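Local coordinates for protein PTS system, cellobiose-specific IIA component (Bacillus anthracis, PDB 3K1S) that probably carries phosphoryl groups as the cellobiose-specific IIA component of a sugar phosphotransferase system, assembling as a trimer of helical bundles, at residues A[14-19]-A[79-84]; A[20-25]-A[50-55]; A[28-33]-A[96-101]; A[36-41]-A[101-106]. All blocks are in the same frame, centred on the assembly; numbering follows the deposited sequence.

Contact 1: residues A[14-19]-A[79-84]. With MG (magnesium ion), chain M.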
loop_
_atom_site.group_PDB
_atom_site.type_symbol
_atom_site.label_atom_id
_atom_site.label_comp_id
_atom_site.label_asym_id
_atom_site.label_seq_id
_atom_site.Cartn_x
_atom_site.Cartn_y
_atom_site.Cartn_z
ATOM N N GLN A 14 -9.664 -15.210 6.948
ATOM C CA GLN A 14 -8.838 -15.081 8.146
ATOM C C GLN A 14 -7.793 -13.985 7.973
ATOM O O GLN A 14 -7.525 -13.221 8.902
ATOM C CB GLN A 14 -8.133 -16.407 8.477
ATOM C CG GLN A 14 -9.070 -17.577 8.803
ATOM C CD GLN A 14 -9.571 -17.565 10.238
ATOM O OE1 GLN A 14 -10.025 -16.535 10.747
ATOM N NE2 GLN A 14 -9.498 -18.723 10.898
ATOM N N LEU A 15 -7.194 -13.925 6.787
ATOM C CA LEU A 15 -6.216 -12.886 6.474
ATOM C C LEU A 15 -6.848 -11.498 6.508
ATOM O O LEU A 15 -6.235 -10.547 6.977
ATOM C CB LEU A 15 -5.576 -13.128 5.105
ATOM C CG LEU A 15 -4.506 -14.211 4.977
ATOM C CD1 LEU A 15 -4.152 -14.400 3.513
ATOM C CD2 LEU A 15 -3.262 -13.886 5.788
ATOM N N ILE A 16 -8.071 -11.394 6.003
ATOM C CA ILE A 16 -8.785 -10.119 5.928
ATOM C C ILE A 16 -9.193 -9.670 7.333
ATOM O O ILE A 16 -9.024 -8.499 7.695
ATOM C CB ILE A 16 -9.986 -10.196 4.935
ATOM C CG1 ILE A 16 -9.466 -10.422 3.502
ATOM C CG2 ILE A 16 -10.855 -8.924 4.994
ATOM C CD1 ILE A 16 -10.536 -10.775 2.460
ATOM N N LEU A 17 -9.687 -10.608 8.137
ATOM C CA LEU A 17 -10.052 -10.312 9.521
ATOM C C LEU A 17 -8.881 -9.703 10.305
ATOM O O LEU A 17 -8.995 -8.598 10.845
ATOM C CB LEU A 17 -10.574 -11.570 10.228
ATOM C CG LEU A 17 -11.024 -11.457 11.689
ATOM C CD1 LEU A 17 -12.217 -10.527 11.824
ATOM C CD2 LEU A 17 -11.362 -12.833 12.240
ATOM N N ASN A 18 -7.768 -10.435 10.352
ATOM C CA ASN A 18 -6.592 -10.058 11.137
ATOM C C ASN A 18 -5.867 -8.832 10.583
ATOM O O ASN A 18 -5.559 -7.901 11.330
ATOM C CB ASN A 18 -5.633 -11.254 11.270
ATOM C CG ASN A 18 -6.218 -12.377 12.112
ATOM O OD1 ASN A 18 -6.164 -12.339 13.346
ATOM N ND2 ASN A 18 -6.780 -13.386 11.447
ATOM N N SER A 19 -5.598 -8.839 9.278
ATOM C CA SER A 19 -5.032 -7.675 8.585
ATOM C C SER A 19 -5.898 -6.426 8.747
ATOM O O SER A 19 -5.377 -5.333 8.963
ATOM C CB SER A 19 -4.848 -7.967 7.092
ATOM O OG SER A 19 -3.950 -9.043 6.890
ATOM N N ILE A 79 -6.575 -12.758 -3.656
ATOM C CA ILE A 79 -5.746 -11.639 -4.105
ATOM C C ILE A 79 -6.014 -10.431 -3.224
ATOM O O ILE A 79 -5.081 -9.758 -2.770
ATOM C CB ILE A 79 -6.012 -11.271 -5.584
ATOM C CG1 ILE A 79 -5.630 -12.436 -6.500
ATOM C CG2 ILE A 79 -5.248 -9.990 -5.957
ATOM C CD1 ILE A 79 -6.198 -12.345 -7.903
ATOM N N HIS A 80 -7.296 -10.177 -2.978
ATOM C CA HIS A 80 -7.740 -9.102 -2.092
ATOM C C HIS A 80 -7.182 -9.292 -0.679
ATOM O O HIS A 80 -6.699 -8.340 -0.062
ATOM C CB HIS A 80 -9.268 -9.075 -2.072
ATOM C CG HIS A 80 -9.854 -7.837 -1.467
ATOM N ND1 HIS A 80 -9.597 -6.572 -1.952
ATOM C CD2 HIS A 80 -10.725 -7.676 -0.443
ATOM C CE1 HIS A 80 -10.270 -5.684 -1.245
ATOM N NE2 HIS A 80 -10.966 -6.328 -0.324
ATOM N N ALA A 81 -7.249 -10.527 -0.177
ATOM C CA ALA A 81 -6.713 -10.873 1.139
ATOM C C ALA A 81 -5.219 -10.578 1.217
ATOM O O ALA A 81 -4.738 -10.024 2.202
ATOM C CB ALA A 81 -6.977 -12.339 1.450
ATOM N N GLN A 82 -4.483 -10.943 0.172
ATOM C CA GLN A 82 -3.056 -10.648 0.119
ATOM C C GLN A 82 -2.815 -9.138 0.123
ATOM O O GLN A 82 -1.900 -8.654 0.791
ATOM C CB GLN A 82 -2.420 -11.298 -1.109
ATOM C CG GLN A 82 -2.333 -12.814 -1.026
ATOM C CD GLN A 82 -1.305 -13.275 -0.013
ATOM O OE1 GLN A 82 -0.134 -12.902 -0.087
ATOM N NE2 GLN A 82 -1.739 -14.092 0.942
ATOM N N ASP A 83 -3.644 -8.406 -0.620
ATOM C CA ASP A 83 -3.563 -6.949 -0.685
ATOM C C ASP A 83 -3.759 -6.347 0.705
ATOM O O ASP A 83 -2.985 -5.484 1.137
ATOM C CB ASP A 83 -4.607 -6.382 -1.659
ATOM C CG ASP A 83 -4.193 -6.506 -3.123
ATOM O OD1 ASP A 83 -2.980 -6.478 -3.427
ATOM O OD2 ASP A 83 -5.096 -6.602 -3.985
ATOM N N HIS A 84 -4.783 -6.820 1.410
ATOM C CA HIS A 84 -5.063 -6.345 2.768
ATOM C C HIS A 84 -3.913 -6.593 3.740
ATOM O O HIS A 84 -3.590 -5.718 4.540
ATOM C CB HIS A 84 -6.372 -6.927 3.313
ATOM C CG HIS A 84 -7.589 -6.190 2.859
ATOM N ND1 HIS A 84 -7.803 -4.858 3.145
ATOM C CD2 HIS A 84 -8.658 -6.594 2.130
ATOM C CE1 HIS A 84 -8.949 -4.472 2.615
ATOM N NE2 HIS A 84 -9.488 -5.507 1.991
HETATM MG MG MG M . -1.753 -7.594 -4.674
HETATM O O HOH W 1 -2.338 -9.075 -3.785
HETATM O O HOH W 2 -3.453 -7.555 -6.012
HETATM O O HOH W 3 -0.319 -8.400 -5.984
#
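I16 lies alongside A81 where helices 10-34 and 76-108, the two parallel members of an up-down-up three-helix bundle, run side by side. The local axes approach to 8.4 Å at a crossing angle of 23°, a spacing consistent with the small A81 facing I16 and L15. The branch of I16 shows how such a seam is filled. From CB, CG1 stands anti to the carbonyl carbon (chi1 -65°) and reaches across to lie 3.7 Å from A81 CA; I16 CG1 also comes obliquely to H84 CD2, 4.1 Å away. The tip continues outward, and I16 CD1 touches the A81 methyl, CB, at 4.0 Å and, obliquely, H80 CD2 at 4.3 Å. The H80 and H84 rings are themselves in contact, H84 CD2 sitting above one face of H80 and offset toward its rim.

On the other flank, L15 CD1 packs 3.5 Å from Q82 NE2, whose amide is held by a hydrogen bond to Q59 of helix 38-67. D83, turned from this seam, binds magnesium through OD1 together with three waters and D83 OD1 of each of the two neighbouring subunits, joining the three chains. One turn beyond L15, S19 CB rests on H84 O, and its hydroxyl folds back: S19 OG donates to L15 O at 2.7 Å, from the opposite face of that carbonyl to S19 N.

Contact 2: residues A[20-25]-A[50-55]. With NA (sodium ion), chain K.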
loop_
_atom_site.group_PDB
_atom_site.type_symbol
_atom_site.label_atom_id
_atom_site.label_comp_id
_atom_site.label_asym_id
_atom_site.label_seq_id
_atom_site.Cartn_x
_atom_site.Cartn_y
_atom_site.Cartn_z
ATOM N N GLY A 20 -7.213 -6.592 8.630
ATOM C CA GLY A 20 -8.155 -5.489 8.798
ATOM C C GLY A 20 -8.062 -4.904 10.193
ATOM O O GLY A 20 -8.009 -3.684 10.362
ATOM N N ASN A 21 -8.036 -5.777 11.197
ATOM C CA ASN A 21 -7.844 -5.356 12.585
ATOM C C ASN A 21 -6.477 -4.703 12.818
ATOM O O ASN A 21 -6.362 -3.753 13.595
ATOM C CB ASN A 21 -8.066 -6.526 13.544
ATOM C CG ASN A 21 -9.525 -6.974 13.604
ATOM O OD1 ASN A 21 -10.431 -6.244 13.198
ATOM N ND2 ASN A 21 -9.753 -8.173 14.128
ATOM N N ALA A 22 -5.449 -5.197 12.130
ATOM C CA ALA A 22 -4.130 -4.559 12.166
ATOM C C ALA A 22 -4.212 -3.128 11.638
ATOM O O ALA A 22 -3.773 -2.194 12.307
ATOM C CB ALA A 22 -3.107 -5.365 11.380
ATOM N N ARG A 23 -4.817 -2.944 10.466
ATOM C CA ARG A 23 -4.957 -1.640 9.894
ATOM C C ARG A 23 -5.784 -0.732 10.809
ATOM O O ARG A 23 -5.418 0.382 11.046
ATOM C CB ARG A 23 -5.610 -1.743 8.521
ATOM C CG ARG A 23 -5.687 -0.463 7.791
ATOM C CD ARG A 23 -6.761 -0.451 6.728
ATOM N NE ARG A 23 -7.166 0.919 6.475
ATOM C CZ ARG A 23 -8.202 1.518 7.054
ATOM N NH1 ARG A 23 -8.973 0.851 7.894
ATOM N NH2 ARG A 23 -8.470 2.783 6.789
ATOM N N SER A 24 -6.862 -1.256 11.346
ATOM C CA SER A 24 -7.697 -0.515 12.291
ATOM C C SER A 24 -6.928 -0.050 13.532
ATOM O O SER A 24 -7.097 1.091 13.980
ATOM C CB SER A 24 -8.914 -1.347 12.696
ATOM O OG SER A 24 -9.767 -1.545 11.578
ATOM N N PHE A 25 -6.084 -0.918 14.086
ATOM C CA PHE A 25 -5.284 -0.543 15.259
ATOM C C PHE A 25 -4.319 0.575 14.910
ATOM O O PHE A 25 -4.176 1.543 15.661
ATOM C CB PHE A 25 -4.528 -1.744 15.850
ATOM C CG PHE A 25 -5.376 -2.645 16.725
ATOM C CD1 PHE A 25 -6.171 -2.116 17.738
ATOM C CD2 PHE A 25 -5.347 -4.030 16.551
ATOM C CE1 PHE A 25 -6.937 -2.942 18.557
ATOM C CE2 PHE A 25 -6.105 -4.869 17.361
ATOM C CZ PHE A 25 -6.906 -4.324 18.371
ATOM N N GLU A 50 0.724 -7.150 16.851
ATOM C CA GLU A 50 0.201 -8.456 17.237
ATOM C C GLU A 50 -0.746 -9.018 16.180
ATOM O O GLU A 50 -0.703 -10.206 15.870
ATOM C CB GLU A 50 -0.502 -8.374 18.594
ATOM C CG GLU A 50 0.445 -8.203 19.767
ATOM C CD GLU A 50 1.393 -9.370 19.911
ATOM O OE1 GLU A 50 1.131 -10.422 19.292
ATOM O OE2 GLU A 50 2.398 -9.241 20.644
ATOM N N ALA A 51 -1.596 -8.153 15.626
ATOM C CA ALA A 51 -2.577 -8.557 14.619
ATOM C C ALA A 51 -1.916 -8.965 13.296
ATOM O O ALA A 51 -2.367 -9.903 12.638
ATOM C CB ALA A 51 -3.611 -7.443 14.397
ATOM N N ILE A 52 -0.863 -8.244 12.909
ATOM C CA ILE A 52 -0.030 -8.621 11.769
ATOM C C ILE A 52 0.639 -9.978 12.011
ATOM O O ILE A 52 0.766 -10.786 11.088
ATOM C CB ILE A 52 1.042 -7.544 11.468
ATOM C CG1 ILE A 52 0.404 -6.343 10.767
ATOM C CG2 ILE A 52 2.182 -8.126 10.613
ATOM C CD1 ILE A 52 1.190 -5.051 10.914
ATOM N N ASN A 53 1.066 -10.227 13.249
ATOM C CA ASN A 53 1.640 -11.529 13.590
ATOM C C ASN A 53 0.641 -12.658 13.326
ATOM O O ASN A 53 0.993 -13.671 12.722
ATOM C CB ASN A 53 2.122 -11.570 15.043
ATOM C CG ASN A 53 3.424 -10.800 15.261
ATOM O OD1 ASN A 53 4.071 -10.344 14.319
ATOM N ND2 ASN A 53 3.811 -10.660 16.522
ATOM N N GLU A 54 -0.604 -12.470 13.764
ATOM C CA GLU A 54 -1.658 -13.471 13.565
ATOM C C GLU A 54 -1.954 -13.701 12.083
ATOM O O GLU A 54 -2.155 -14.840 11.648
ATOM C CB GLU A 54 -2.935 -13.056 14.293
ATOM C CG GLU A 54 -2.800 -12.994 15.799
ATOM C CD GLU A 54 -2.778 -14.368 16.437
ATOM O OE1 GLU A 54 -3.486 -15.280 15.939
ATOM O OE2 GLU A 54 -2.059 -14.533 17.444
ATOM N N ALA A 55 -1.986 -12.617 11.311
ATOM C CA ALA A 55 -2.171 -12.718 9.869
ATOM C C ALA A 55 -0.975 -13.439 9.239
ATOM O O ALA A 55 -1.135 -14.246 8.320
ATOM C CB ALA A 55 -2.349 -11.340 9.257
HETATM NA NA NA K . 1.766 -11.992 18.415
#
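A22 and A51 meet methyl to methyl, their CB atoms 3.7 Å apart, and A51 CB presses equally close on the backbone beside it, 3.7 Å from A22 N. This first shell illustrates how alanine lets antiparallel helices draw together: the local axes of 20-25 and 50-55 come within 8.2 Å, and the directions differ by 165°. No hydrogen bond crosses the seam; the contact is van der Waals packing, mostly apolar.

On one flank of the alanine pair, I52 swings CG1 toward helix 10-34, to 3.7 Å from A22 CB. On the other, the F25 ring turns its edge to A51, with CD2 at 4.4 Å from A51 CB and the methyl near the ring plane.

Further residues pack round these groups. Helix 76-108 adds A88 against A22 and K92 against I52, while K47 and A48, a turn earlier on helix 38-67, pack on F25. The seam joins the first, ascending helix to the antiparallel second helix of a spectrin repeat-like three-helix bundle.

Contact 3: residues A[28-33]-A[96-101]. With NA (sodium ion), chain N.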
loop_
_atom_site.group_PDB
_atom_site.type_symbol
_atom_site.label_atom_id
_atom_site.label_comp_id
_atom_site.label_asym_id
_atom_site.label_seq_id
_atom_site.Cartn_x
_atom_site.Cartn_y
_atom_site.Cartn_z
ATOM N N GLU A 28 -6.278 3.818 14.501
ATOM C CA GLU A 28 -6.708 4.229 15.838
ATOM C C GLU A 28 -5.546 4.889 16.579
ATOM O O GLU A 28 -5.719 5.929 17.220
ATOM C CB GLU A 28 -7.291 3.041 16.618
ATOM C CG GLU A 28 -8.656 2.566 16.054
ATOM C CD GLU A 28 -8.962 1.082 16.289
ATOM O OE1 GLU A 28 -8.174 0.368 16.951
ATOM O OE2 GLU A 28 -10.009 0.623 15.792
ATOM N N ALA A 29 -4.361 4.296 16.450
ATOM C CA ALA A 29 -3.133 4.840 17.034
ATOM C C ALA A 29 -2.767 6.192 16.424
ATOM O O ALA A 29 -2.383 7.125 17.141
ATOM C CB ALA A 29 -1.982 3.856 16.870
ATOM N N LEU A 30 -2.882 6.290 15.102
ATOM C CA LEU A 30 -2.622 7.539 14.402
ATOM C C LEU A 30 -3.542 8.618 14.968
ATOM O O LEU A 30 -3.077 9.696 15.362
ATOM C CB LEU A 30 -2.813 7.370 12.889
ATOM C CG LEU A 30 -2.287 8.464 11.949
ATOM C CD1 LEU A 30 -2.170 7.941 10.529
ATOM C CD2 LEU A 30 -3.167 9.714 11.983
ATOM N N GLN A 31 -4.837 8.309 15.042
ATOM C CA GLN A 31 -5.827 9.236 15.592
ATOM C C GLN A 31 -5.547 9.645 17.048
ATOM O O GLN A 31 -5.720 10.811 17.401
ATOM C CB GLN A 31 -7.247 8.674 15.449
ATOM C CG GLN A 31 -8.329 9.535 16.108
ATOM C CD GLN A 31 -8.630 10.818 15.334
ATOM O OE1 GLN A 31 -9.266 10.784 14.278
ATOM N NE2 GLN A 31 -8.182 11.952 15.864
ATOM N N PHE A 32 -5.142 8.687 17.886
ATOM C CA PHE A 32 -4.738 8.984 19.270
ATOM C C PHE A 32 -3.588 9.996 19.313
ATOM O O PHE A 32 -3.672 11.009 20.004
ATOM C CB PHE A 32 -4.311 7.713 20.024
ATOM C CG PHE A 32 -5.456 6.841 20.471
ATOM C CD1 PHE A 32 -6.576 7.387 21.093
ATOM C CD2 PHE A 32 -5.397 5.463 20.295
ATOM C CE1 PHE A 32 -7.625 6.576 21.514
ATOM C CE2 PHE A 32 -6.437 4.644 20.715
ATOM C CZ PHE A 32 -7.555 5.201 21.325
ATOM N N ALA A 33 -2.522 9.708 18.571
ATOM C CA ALA A 33 -1.343 10.568 18.529
ATOM C C ALA A 33 -1.712 11.988 18.105
ATOM O O ALA A 33 -1.196 12.970 18.654
ATOM C CB ALA A 33 -0.292 9.980 17.595
ATOM N N ALA A 96 3.379 4.673 12.292
ATOM C CA ALA A 96 4.519 4.863 13.189
ATOM C C ALA A 96 5.209 6.196 12.922
ATOM O O ALA A 96 5.626 6.895 13.855
ATOM C CB ALA A 96 5.516 3.719 13.030
ATOM N N GLU A 97 5.320 6.538 11.642
ATOM C CA GLU A 97 5.989 7.757 11.209
ATOM C C GLU A 97 5.136 9.003 11.413
ATOM O O GLU A 97 5.663 10.068 11.733
ATOM C CB GLU A 97 6.456 7.632 9.755
ATOM C CG GLU A 97 7.556 6.589 9.552
ATOM C CD GLU A 97 8.737 6.761 10.504
ATOM O OE1 GLU A 97 9.083 7.916 10.845
ATOM O OE2 GLU A 97 9.324 5.732 10.911
ATOM N N PHE A 98 3.824 8.877 11.250
ATOM C CA PHE A 98 2.922 9.966 11.632
ATOM C C PHE A 98 2.989 10.235 13.131
ATOM O O PHE A 98 3.028 11.391 13.565
ATOM C CB PHE A 98 1.481 9.673 11.221
ATOM C CG PHE A 98 1.210 9.923 9.774
ATOM C CD1 PHE A 98 1.100 11.222 9.290
ATOM C CD2 PHE A 98 1.066 8.862 8.888
ATOM C CE1 PHE A 98 0.855 11.457 7.944
ATOM C CE2 PHE A 98 0.819 9.093 7.540
ATOM C CZ PHE A 98 0.711 10.389 7.069
ATOM N N ILE A 99 3.001 9.156 13.912
ATOM C CA ILE A 99 3.034 9.252 15.365
ATOM C C ILE A 99 4.304 9.961 15.841
ATOM O O ILE A 99 4.242 10.835 16.712
ATOM C CB ILE A 99 2.882 7.859 16.021
ATOM C CG1 ILE A 99 1.530 7.244 15.624
ATOM C CG2 ILE A 99 3.013 7.956 17.542
ATOM C CD1 ILE A 99 1.449 5.745 15.799
ATOM N N ASP A 100 5.446 9.599 15.256
ATOM C CA ASP A 100 6.719 10.227 15.619
ATOM C C ASP A 100 6.712 11.701 15.265
ATOM O O ASP A 100 7.220 12.531 16.020
ATOM C CB ASP A 100 7.906 9.517 14.962
ATOM C CG ASP A 100 8.680 8.645 15.939
ATOM O OD1 ASP A 100 8.199 8.425 17.074
ATOM O OD2 ASP A 100 9.785 8.186 15.577
ATOM N N LEU A 101 6.110 12.021 14.125
ATOM C CA LEU A 101 5.994 13.396 13.671
ATOM C C LEU A 101 5.107 14.216 14.608
ATOM O O LEU A 101 5.396 15.382 14.876
ATOM C CB LEU A 101 5.488 13.445 12.221
ATOM C CG LEU A 101 5.324 14.801 11.526
ATOM C CD1 LEU A 101 6.571 15.667 11.650
ATOM C CD2 LEU A 101 4.970 14.587 10.061
HETATM NA NA NA N . 8.329 10.445 11.303
#
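L30 and I99 reach across the gap between helices 10-34 and 76-108 by different first torsions. In L30, CG stands opposite the backbone N (chi1 -166°), which carries CD1 over to F98; in I99 it is CG2 that takes that place, while CG1 lies beside the N (chi1 -61°) and extends toward the facing helix. The two side chains thus serve neighbouring parts of one seam.

L30 CD1 comes to 3.7 Å from F98 CD2, with the side chains meeting at a slant, and its CG also touches F98 CB at 4.0 Å. I99 fills the space beside two alanines: its CG1 lies 3.8 Å from A33 CB, with CG2 nearly as near to the same methyl, while its terminal CD1 reaches A29 CB at 4.1 Å. All five of these residues are buried, and M45 of helix 38-67 packs on both A29 and I99, bringing the third helix of the bundle to the same spot.

F98, besides touching L30, meets F98 of both neighbouring subunits, edge-to-face with that of the third. E97 and D100, which do not touch 28-33, also face another chain. E97 binds a sodium ion through both its backbone O and OE1, each at 2.7 Å, and Y102 OH of the third subunit shares that ion; D100 OD2 forms a salt bridge with K34 of the third subunit. With local axes only 8° from parallel, the seam joins the first and third helices of an up-down-up bundle whose last helix also lines the centre of the trimer.

Contact 4: residues A[36-41]-A[101-106]. With NA (sodium ion), chain J.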
loop_
_atom_site.group_PDB
_atom_site.type_symbol
_atom_site.label_atom_id
_atom_site.label_comp_id
_atom_site.label_asym_id
_atom_site.label_seq_id
_atom_site.Cartn_x
_atom_site.Cartn_y
_atom_site.Cartn_z
ATOM N N GLY A 36 -2.739 13.971 20.837
ATOM C CA GLY A 36 -1.731 14.064 21.880
ATOM C C GLY A 36 -1.834 12.937 22.890
ATOM O O GLY A 36 -1.211 12.995 23.952
ATOM N N LYS A 37 -2.617 11.912 22.551
ATOM C CA LYS A 37 -2.793 10.732 23.397
ATOM C C LYS A 37 -1.734 9.693 23.043
ATOM O O LYS A 37 -2.019 8.673 22.400
ATOM C CB LYS A 37 -4.207 10.162 23.228
ATOM C CG LYS A 37 -5.316 11.028 23.857
ATOM C CD LYS A 37 -6.697 10.389 23.706
ATOM C CE LYS A 37 -6.909 9.250 24.697
ATOM N NZ LYS A 37 -8.281 8.679 24.627
HETATM N N MSE A 38 -0.505 9.968 23.468
HETATM C CA MSE A 38 0.674 9.230 23.014
HETATM C C MSE A 38 0.783 7.811 23.571
HETATM O O MSE A 38 1.180 6.890 22.856
HETATM C CB MSE A 38 1.953 10.035 23.312
HETATM C CG MSE A 38 2.015 11.392 22.602
HETATM SE SE MSE A 38 1.531 11.330 20.687
HETATM C CE MSE A 38 1.732 13.234 20.296
ATOM N N ALA A 39 0.426 7.641 24.841
ATOM C CA ALA A 39 0.459 6.335 25.496
ATOM C C ALA A 39 -0.566 5.375 24.896
ATOM O O ALA A 39 -0.294 4.181 24.761
ATOM C CB ALA A 39 0.233 6.486 26.997
ATOM N N GLU A 40 -1.740 5.907 24.552
ATOM C CA GLU A 40 -2.795 5.140 23.903
ATOM C C GLU A 40 -2.393 4.789 22.466
ATOM O O GLU A 40 -2.730 3.714 21.959
ATOM C CB GLU A 40 -4.118 5.921 23.921
ATOM C CG GLU A 40 -4.777 6.064 25.310
ATOM C CD GLU A 40 -4.257 7.244 26.145
ATOM O OE1 GLU A 40 -3.337 7.974 25.708
ATOM O OE2 GLU A 40 -4.786 7.447 27.257
ATOM N N ALA A 41 -1.680 5.706 21.816
ATOM C CA ALA A 41 -1.119 5.470 20.487
ATOM C C ALA A 41 -0.064 4.366 20.529
ATOM O O ALA A 41 -0.126 3.413 19.757
ATOM C CB ALA A 41 -0.519 6.752 19.927
ATOM N N LEU A 101 6.110 12.021 14.125
ATOM C CA LEU A 101 5.994 13.396 13.671
ATOM C C LEU A 101 5.107 14.216 14.608
ATOM O O LEU A 101 5.396 15.382 14.876
ATOM C CB LEU A 101 5.488 13.445 12.221
ATOM C CG LEU A 101 5.324 14.801 11.526
ATOM C CD1 LEU A 101 6.571 15.667 11.650
ATOM C CD2 LEU A 101 4.970 14.587 10.061
ATOM N N TYR A 102 4.038 13.612 15.113
ATOM C CA TYR A 102 3.193 14.295 16.102
ATOM C C TYR A 102 3.892 14.508 17.441
ATOM O O TYR A 102 3.659 15.522 18.106
ATOM C CB TYR A 102 1.847 13.585 16.292
ATOM C CG TYR A 102 0.832 13.964 15.238
ATOM C CD1 TYR A 102 0.260 15.234 15.225
ATOM C CD2 TYR A 102 0.447 13.057 14.249
ATOM C CE1 TYR A 102 -0.669 15.596 14.258
ATOM C CE2 TYR A 102 -0.485 13.411 13.272
ATOM C CZ TYR A 102 -1.034 14.685 13.285
ATOM O OH TYR A 102 -1.958 15.057 12.335
ATOM N N LYS A 103 4.749 13.564 17.830
ATOM C CA LYS A 103 5.561 13.715 19.043
ATOM C C LYS A 103 6.560 14.859 18.912
ATOM O O LYS A 103 6.776 15.608 19.868
ATOM C CB LYS A 103 6.276 12.412 19.414
ATOM C CG LYS A 103 5.361 11.395 20.082
ATOM C CD LYS A 103 6.038 10.052 20.286
ATOM C CE LYS A 103 5.054 9.064 20.896
ATOM N NZ LYS A 103 5.480 7.646 20.746
ATOM N N LYS A 104 7.153 14.999 17.727
ATOM C CA LYS A 104 8.106 16.080 17.464
ATOM C C LYS A 104 7.419 17.441 17.511
ATOM O O LYS A 104 7.968 18.402 18.049
ATOM C CB LYS A 104 8.800 15.897 16.109
ATOM C CG LYS A 104 10.052 16.753 15.949
ATOM C CD LYS A 104 10.363 17.062 14.491
ATOM C CE LYS A 104 11.829 17.458 14.297
ATOM N NZ LYS A 104 12.292 18.534 15.228
ATOM N N LEU A 105 6.215 17.512 16.944
ATOM C CA LEU A 105 5.453 18.758 16.909
ATOM C C LEU A 105 5.014 19.216 18.302
ATOM O O LEU A 105 4.857 20.414 18.539
ATOM C CB LEU A 105 4.257 18.635 15.967
ATOM C CG LEU A 105 4.573 18.369 14.490
ATOM C CD1 LEU A 105 3.294 18.172 13.694
ATOM C CD2 LEU A 105 5.416 19.487 13.881
ATOM N N GLU A 106 4.774 18.269 19.191
ATOM C CA GLU A 106 4.547 18.544 20.591
ATOM C C GLU A 106 5.802 19.025 21.295
ATOM O O GLU A 106 5.758 19.901 22.134
ATOM C CB GLU A 106 3.993 17.326 21.303
ATOM C CG GLU A 106 2.584 17.028 20.935
ATOM C CD GLU A 106 1.773 16.579 22.106
ATOM O OE1 GLU A 106 2.352 15.985 23.035
ATOM O OE2 GLU A 106 0.555 16.824 22.103
HETATM NA NA NA J . -2.232 14.191 10.356
HETATM O O HOH W 4 1.053 14.113 25.135
#
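Y102 is the first residue of 101-106 to meet M38, a selenomethionine, whose methyl CE lies 3.7 Å from Y102 O and 4.0 Å from Y102 CB. The tyrosine ring leads away from this contact: its OH binds a sodium ion lying in the ring plane, at 2.2 Å, an ion at the boundary with the second subunit.

K103 follows, with an extended chain that slides past M38 in the opposite direction, K103 CG approaching M38 SE to 3.9 Å. Its ammonium end goes on to a salt bridge with D42, a turn further along helix 38-67, so the aliphatic stem packs while the charge is paired beyond it.

One turn later comes E106, poorly ordered, whose CD lies near the M38 methyl at 3.8 Å. A water bridges the segments by donating to G36 O at 2.8 Å and, more distantly, to E106 OE1. G36 has the positive phi (79°) of a Schellman motif closing helix 10-34, and K37 occupies the N-cap position of helix 38-67. The tight turn between those helices thus lies against the C-terminal part of helix 76-108, with M38 also touching A33 of helix 10-34 and Y102 packing on K34.

From the N terminus, helix 10-34 supplies the first segments of contacts 1, 2 and 3 in turn, and the turn into helix 38-67 supplies that of contact 4. Contact 1 closes a long loop back from helix 76-108, and contact 2, closing the shorter one to helix 38-67, lies wholly within it; the two touch through L15, N18 and S19. Contacts 3 and 4 cross both of these and each other, since they return to later parts of helix 76-108. They share L101 and adjoin at the turn, where F32 O probably accepts from K37 N. Together the four tie every pair of helices, from one end of the bundle to the other.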